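PDB 3G8Z: SnoaL-like domain-containing protein from Xanthomonas campestris pv. campestris, which is of unknown function but has a SnoaL-like, cystatin-like fold, the fold of SnoaL-type polyketide cyclases. Local coordinates for residues I44-H52 with T62-L73. Sequence-based numbering, arbitrary orientation.
Sequences IISPDVIWH and THRGMAVVGPML
W51 and H63 form an antiparallel hydrogen-bonded pair: W51 N donates a hydrogen bond to H63 O (2.7 Å), H63 N one to W51 O (2.8 Å). Beyond 62-64 the pairing runs on into the helix start, G65 N bonding to V49 O and M66 N to P47 O (2.9 Å), the latter from above the carbonyl plane. P47 O also accepts from a water held by A67 N. At the phi of N-cap G65 (90°) a side chain would jam against the preceding carbonyl O; its CA makes a CA-H...O contact with P47 O (3.2 Å).

The apolar contacts centre on W51. With CG anti to the backbone N (chi1 -176°), its indole packs against helix 66-73; in the conformer described, selenomethionine M72 puts CE over the five-membered ring, 3.8 Å from its centroid, a CH-pi contact, while V69 CG1 comes obliquely to CE3. L73 CD2 reaches CZ2 and CH2, and the indole NE1 bonds to Q53. V69 CG2 touches W51 CB and V49 CG1, and selenomethionine M66, bent at chi2 and chi3, brings SE to I45 CG2 at 3.6 Å.

On the other face of the hairpin, H52 ND1 and T62 OG1 share a hydrogen bond of 2.8 Å in the imidazole plane; with the bond from NE2 to E131, it fixes the ring's rotation. In the conformer described, I50 CG1 and CD1 lie over one face of the R64 guanidinium.

This is a beta hairpin whose outer strand leads into a helix packed on the W51 face, part of the helix-backed curved sheet of the cystatin-like, SnoaL-type fold.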
ATOM      1  N   ILE A  44       4.161 -17.649  11.117  0.80 25.74           N
ATOM      2  CA  ILE A  44       3.332 -17.208  10.000  0.80 25.48           C
ATOM      3  C   ILE A  44       4.115 -16.413   8.954  0.80 25.12           C
ATOM      4  O   ILE A  44       3.593 -16.160   7.878  0.80 24.94           O
ATOM      5  CB  ILE A  44       2.103 -16.380  10.438  0.80 25.62           C
ATOM      6  CG1 ILE A  44       2.531 -15.059  11.048  0.80 25.44           C
ATOM      7  CG2 ILE A  44       1.210 -17.171  11.398  0.80 26.74           C
ATOM      8  CD1 ILE A  44       1.380 -14.090  11.159  0.80 25.39           C
ATOM      9  N   ILE A  45       5.348 -16.018   9.266  1.00 24.68           N
ATOM     10  CA  ILE A  45       6.206 -15.390   8.266  1.00 24.29           C
ATOM     11  C   ILE A  45       7.011 -16.496   7.573  1.00 23.55           C
ATOM     12  O   ILE A  45       7.626 -17.330   8.244  1.00 22.64           O
ATOM     13  CB  ILE A  45       7.193 -14.389   8.857  1.00 24.38           C
ATOM     14  CG1 ILE A  45       6.475 -13.226   9.549  1.00 24.59           C
ATOM     15  CG2 ILE A  45       8.130 -13.861   7.734  1.00 25.67           C
ATOM     16  CD1 ILE A  45       7.412 -12.325  10.365  1.00 24.92           C
ATOM     17  N   SER A  46       7.019 -16.495   6.244  1.00 23.00           N
ATOM     18  CA  SER A  46       7.768 -17.495   5.490  1.00 22.83           C
ATOM     19  C   SER A  46       9.224 -17.499   5.910  1.00 22.19           C
ATOM     20  O   SER A  46       9.810 -16.429   6.096  1.00 21.94           O
ATOM     21  CB  SER A  46       7.679 -17.212   3.988  1.00 22.92           C
ATOM     22  OG  SER A  46       8.554 -18.054   3.259  1.00 24.58           O
ATOM     23  N   PRO A  47       9.831 -18.699   6.026  1.00 22.37           N
ATOM     24  CA  PRO A  47      11.268 -18.793   6.217  1.00 22.02           C
ATOM     25  C   PRO A  47      12.059 -18.099   5.113  1.00 21.70           C
ATOM     26  O   PRO A  47      13.179 -17.643   5.350  1.00 21.02           O
ATOM     27  CB  PRO A  47      11.527 -20.300   6.174  1.00 22.79           C
ATOM     28  CG  PRO A  47      10.246 -20.910   6.499  1.00 23.47           C
ATOM     29  CD  PRO A  47       9.206 -20.031   5.958  1.00 21.85           C
ATOM     30  N   ASP A  48      11.471 -18.018   3.923  0.80 21.87           N
ATOM     31  CA  ASP A  48      12.114 -17.368   2.790  0.80 22.06           C
ATOM     32  C   ASP A  48      11.584 -15.956   2.537  0.80 21.67           C
ATOM     33  O   ASP A  48      11.666 -15.456   1.420  0.80 21.42           O
ATOM     34  CB  ASP A  48      11.898 -18.210   1.537  0.80 22.48           C
ATOM     35  CG  ASP A  48      12.471 -19.605   1.672  0.80 24.34           C
ATOM     36  OD1 ASP A  48      13.401 -19.805   2.492  0.80 26.77           O
ATOM     37  OD2 ASP A  48      12.005 -20.500   0.933  0.80 30.22           O
ATOM     38  N   VAL A  49      11.061 -15.317   3.577  1.00 21.28           N
ATOM     39  CA  VAL A  49      10.420 -14.005   3.443  1.00 21.34           C
ATOM     40  C   VAL A  49      11.359 -12.969   2.810  1.00 21.28           C
ATOM     41  O   VAL A  49      12.547 -12.882   3.152  1.00 21.71           O
ATOM     42  CB  VAL A  49       9.923 -13.457   4.819  1.00 21.34           C
ATOM     43  CG1 VAL A  49      11.100 -13.237   5.764  1.00 22.06           C
ATOM     44  CG2 VAL A  49       9.092 -12.136   4.659  1.00 20.25           C
ATOM     45  N   ILE A  50      10.829 -12.201   1.868  1.00 20.97           N
ATOM     46  CA  ILE A  50      11.541 -11.056   1.308  1.00 21.41           C
ATOM     47  C   ILE A  50      11.007  -9.803   1.981  1.00 21.41           C
ATOM     48  O   ILE A  50       9.833  -9.505   1.898  1.00 20.60           O
ATOM     49  CB  ILE A  50      11.310 -10.916  -0.206  1.00 21.69           C
ATOM     50  CG1 ILE A  50      11.752 -12.184  -0.946  1.00 22.56           C
ATOM     51  CG2 ILE A  50      12.063  -9.698  -0.732  1.00 22.39           C
ATOM     52  CD1 ILE A  50      11.203 -12.277  -2.380  1.00 22.81           C
ATOM     53  N   TRP A  51      11.876  -9.085   2.674  1.00 21.34           N
ATOM     54  CA  TRP A  51      11.447  -7.969   3.518  1.00 20.47           C
ATOM     55  C   TRP A  51      12.074  -6.655   3.037  1.00 20.74           C
ATOM     56  O   TRP A  51      13.301  -6.498   3.089  1.00 20.57           O
ATOM     57  CB  TRP A  51      11.887  -8.274   4.945  1.00 20.61           C
ATOM     58  CG  TRP A  51      11.456  -7.298   5.953  1.00 19.71           C
ATOM     59  CD1 TRP A  51      11.936  -6.035   6.128  1.00 20.63           C
ATOM     60  CD2 TRP A  51      10.462  -7.495   6.958  1.00 20.23           C
ATOM     61  NE1 TRP A  51      11.292  -5.421   7.178  1.00 20.97           N
ATOM     62  CE2 TRP A  51      10.383  -6.301   7.707  1.00 20.42           C
ATOM     63  CE3 TRP A  51       9.641  -8.566   7.308  1.00 19.45           C
ATOM     64  CZ2 TRP A  51       9.519  -6.160   8.794  1.00 22.43           C
ATOM     65  CZ3 TRP A  51       8.786  -8.417   8.390  1.00 20.48           C
ATOM     66  CH2 TRP A  51       8.727  -7.228   9.110  1.00 20.03           C
ATOM     67  N   HIS A  52      11.249  -5.734   2.536  1.00 19.95           N
ATOM     68  CA  HIS A  52      11.748  -4.449   2.012  1.00 20.47           C
ATOM     69  C   HIS A  52      11.544  -3.322   3.033  1.00 20.64           C
ATOM     70  O   HIS A  52      10.413  -2.907   3.306  1.00 21.48           O
ATOM     71  CB  HIS A  52      11.047  -4.045   0.711  1.00 20.61           C
ATOM     72  CG  HIS A  52      10.988  -5.122  -0.329  1.00 20.86           C
ATOM     73  ND1 HIS A  52      12.046  -5.409  -1.161  1.00 21.80           N
ATOM     74  CD2 HIS A  52       9.975  -5.927  -0.718  1.00 20.82           C
ATOM     75  CE1 HIS A  52      11.699  -6.377  -1.995  1.00 22.66           C
ATOM     76  NE2 HIS A  52      10.433  -6.688  -1.767  1.00 21.08           N
ATOM     77  N   THR A  62      16.618  -4.430   1.314  1.00 20.20           N
ATOM     78  CA  THR A  62      15.857  -5.657   1.166  1.00 20.74           C
ATOM     79  C   THR A  62      16.589  -6.788   1.864  1.00 20.46           C
ATOM     80  O   THR A  62      17.788  -6.986   1.669  1.00 20.48           O
ATOM     81  CB  THR A  62      15.597  -5.982  -0.311  1.00 21.19           C
ATOM     82  OG1 THR A  62      14.808  -4.930  -0.870  1.00 21.81           O
ATOM     83  CG2 THR A  62      14.826  -7.277  -0.447  1.00 20.35           C
ATOM     84  N   HIS A  63      15.868  -7.504   2.706  1.00 19.84           N
ATOM     85  CA  HIS A  63      16.431  -8.599   3.469  1.00 21.51           C
ATOM     86  C   HIS A  63      15.680  -9.860   3.098  1.00 20.87           C
ATOM     87  O   HIS A  63      14.482  -9.814   2.882  1.00 20.79           O
ATOM     88  CB  HIS A  63      16.277  -8.295   4.944  1.00 21.04           C
ATOM     89  CG  HIS A  63      16.713  -6.912   5.292  1.00 24.34           C
ATOM     90  ND1 HIS A  63      18.043  -6.558   5.376  1.00 26.60           N
ATOM     91  CD2 HIS A  63      16.003  -5.786   5.534  1.00 24.60           C
ATOM     92  CE1 HIS A  63      18.130  -5.272   5.679  1.00 27.64           C
ATOM     93  NE2 HIS A  63      16.905  -4.781   5.780  1.00 25.40           N
ATOM     94  N   ARG A  64      16.383 -10.983   3.047  0.50 20.79           N
ATOM     95  CA  ARG A  64      15.787 -12.232   2.607  0.50 20.58           C
ATOM     96  C   ARG A  64      16.038 -13.342   3.613  0.50 20.90           C
ATOM     97  O   ARG A  64      17.174 -13.575   4.028  0.50 20.19           O
ATOM     98  CB  ARG A  64      16.367 -12.637   1.257  0.50 20.79           C
ATOM     99  CG  ARG A  64      15.808 -13.935   0.709  0.50 21.01           C
ATOM    100  CD  ARG A  64      14.547 -13.698  -0.058  0.50 22.44           C
ATOM    101  NE  ARG A  64      14.110 -14.866  -0.817  0.50 22.56           N
ATOM    102  CZ  ARG A  64      14.019 -14.924  -2.145  0.50 22.79           C
ATOM    103  NH1 ARG A  64      14.356 -13.888  -2.907  0.50 22.90           N
ATOM    104  NH2 ARG A  64      13.588 -16.038  -2.721  0.50 23.57           N
ATOM    105  N   GLY A  65      14.970 -14.034   3.990  1.00 20.81           N
ATOM    106  CA  GLY A  65      15.064 -15.135   4.906  1.00 21.54           C
ATOM    107  C   GLY A  65      14.908 -14.724   6.349  1.00 22.17           C
ATOM    108  O   GLY A  65      15.441 -13.705   6.762  1.00 21.30           O
HETATM  109  N   MSE A  66      14.169 -15.531   7.101  1.00 23.36           N
HETATM  110  CA  MSE A  66      14.000 -15.328   8.539  1.00 24.82           C
HETATM  111  C   MSE A  66      15.318 -15.452   9.293  1.00 25.05           C
HETATM  112  O   MSE A  66      15.443 -14.913  10.394  1.00 25.72           O
HETATM  113  CB  MSE A  66      12.980 -16.308   9.112  1.00 25.53           C
HETATM  114  CG  MSE A  66      11.556 -15.894   8.867  1.00 27.32           C
HETATM  115 SE   MSE A  66      11.106 -14.187   9.711  0.75 33.32          SE
HETATM  116  CE  MSE A  66      11.369 -14.697  11.549  1.00 30.87           C
ATOM    117  N   ALA A  67      16.309 -16.128   8.703  1.00 24.64           N
ATOM    118  CA  ALA A  67      17.635 -16.200   9.325  1.00 24.55           C
ATOM    119  C   ALA A  67      18.199 -14.808   9.503  1.00 24.37           C
ATOM    120  O   ALA A  67      18.941 -14.554  10.449  1.00 23.92           O
ATOM    121  CB  ALA A  67      18.599 -17.076   8.506  1.00 24.82           C
ATOM    122  N   VAL A  68      17.818 -13.907   8.600  1.00 23.86           N
ATOM    123  CA  VAL A  68      18.258 -12.513   8.621  1.00 23.99           C
ATOM    124  C   VAL A  68      17.208 -11.611   9.255  1.00 23.88           C
ATOM    125  O   VAL A  68      17.516 -10.766  10.114  1.00 23.51           O
ATOM    126  CB  VAL A  68      18.533 -12.007   7.174  1.00 23.90           C
ATOM    127  CG1 VAL A  68      18.601 -10.485   7.127  1.00 25.75           C
ATOM    128  CG2 VAL A  68      19.821 -12.670   6.615  1.00 25.69           C
ATOM    129  N   VAL A  69      15.965 -11.786   8.829  1.00 22.99           N
ATOM    130  CA  VAL A  69      14.887 -10.941   9.318  1.00 23.46           C
ATOM    131  C   VAL A  69      14.621 -11.106  10.814  1.00 23.37           C
ATOM    132  O   VAL A  69      14.370 -10.120  11.486  1.00 24.09           O
ATOM    133  CB  VAL A  69      13.568 -11.165   8.545  1.00 22.65           C
ATOM    134  CG1 VAL A  69      12.395 -10.448   9.247  1.00 24.38           C
ATOM    135  CG2 VAL A  69      13.703 -10.674   7.119  1.00 22.60           C
ATOM    136  N   GLY A  70      14.648 -12.326  11.337  1.00 23.25           N
ATOM    137  CA  GLY A  70      14.388 -12.517  12.765  1.00 23.72           C
ATOM    138  C   GLY A  70      15.364 -11.721  13.628  1.00 24.01           C
ATOM    139  O   GLY A  70      14.969 -10.895  14.445  1.00 25.03           O
ATOM    140  N   PRO A  71      16.653 -11.944  13.440  1.00 24.27           N
ATOM    141  CA  PRO A  71      17.646 -11.170  14.173  1.00 24.39           C
ATOM    142  C   PRO A  71      17.545  -9.660  13.960  1.00 24.46           C
ATOM    143  O   PRO A  71      17.798  -8.897  14.891  1.00 24.49           O
ATOM    144  CB  PRO A  71      18.975 -11.734  13.639  1.00 24.68           C
ATOM    145  CG  PRO A  71      18.634 -13.078  13.184  1.00 24.22           C
ATOM    146  CD  PRO A  71      17.288 -12.973  12.598  1.00 24.41           C
HETATM  147  N   MSE A  72      17.164  -9.236  12.766  0.50 24.18           N
HETATM  148  CA  MSE A  72      17.009  -7.822  12.503  0.50 24.10           C
HETATM  149  C   MSE A  72      15.855  -7.214  13.301  0.50 24.32           C
HETATM  150  O   MSE A  72      15.964  -6.078  13.769  0.50 24.58           O
HETATM  151  CB  MSE A  72      16.769  -7.601  11.018  0.50 23.73           C
HETATM  152  CG  MSE A  72      16.717  -6.156  10.625  0.50 23.02           C
HETATM  153 SE   MSE A  72      16.105  -6.088   8.821  0.38 24.09          SE
HETATM  154  CE  MSE A  72      14.159  -6.578   9.039  0.50 20.55           C
ATOM    155  N   LEU A  73      14.749  -7.951  13.413  1.00 24.60           N
ATOM    156  CA  LEU A  73      13.619  -7.535  14.228  1.00 24.44           C
ATOM    157  C   LEU A  73      14.033  -7.441  15.689  1.00 24.39           C
ATOM    158  O   LEU A  73      13.643  -6.522  16.397  1.00 24.05           O
ATOM    159  CB  LEU A  73      12.452  -8.497  14.053  1.00 24.85           C
ATOM    160  CG  LEU A  73      11.748  -8.452  12.697  1.00 25.63           C
ATOM    161  CD1 LEU A  73      10.681  -9.536  12.611  1.00 25.69           C
ATOM    162  CD2 LEU A  73      11.133  -7.069  12.447  1.00 24.64           C
TER
HETATM  163  O   HOH W   1      16.092 -18.272   6.551  1.00 41.76           O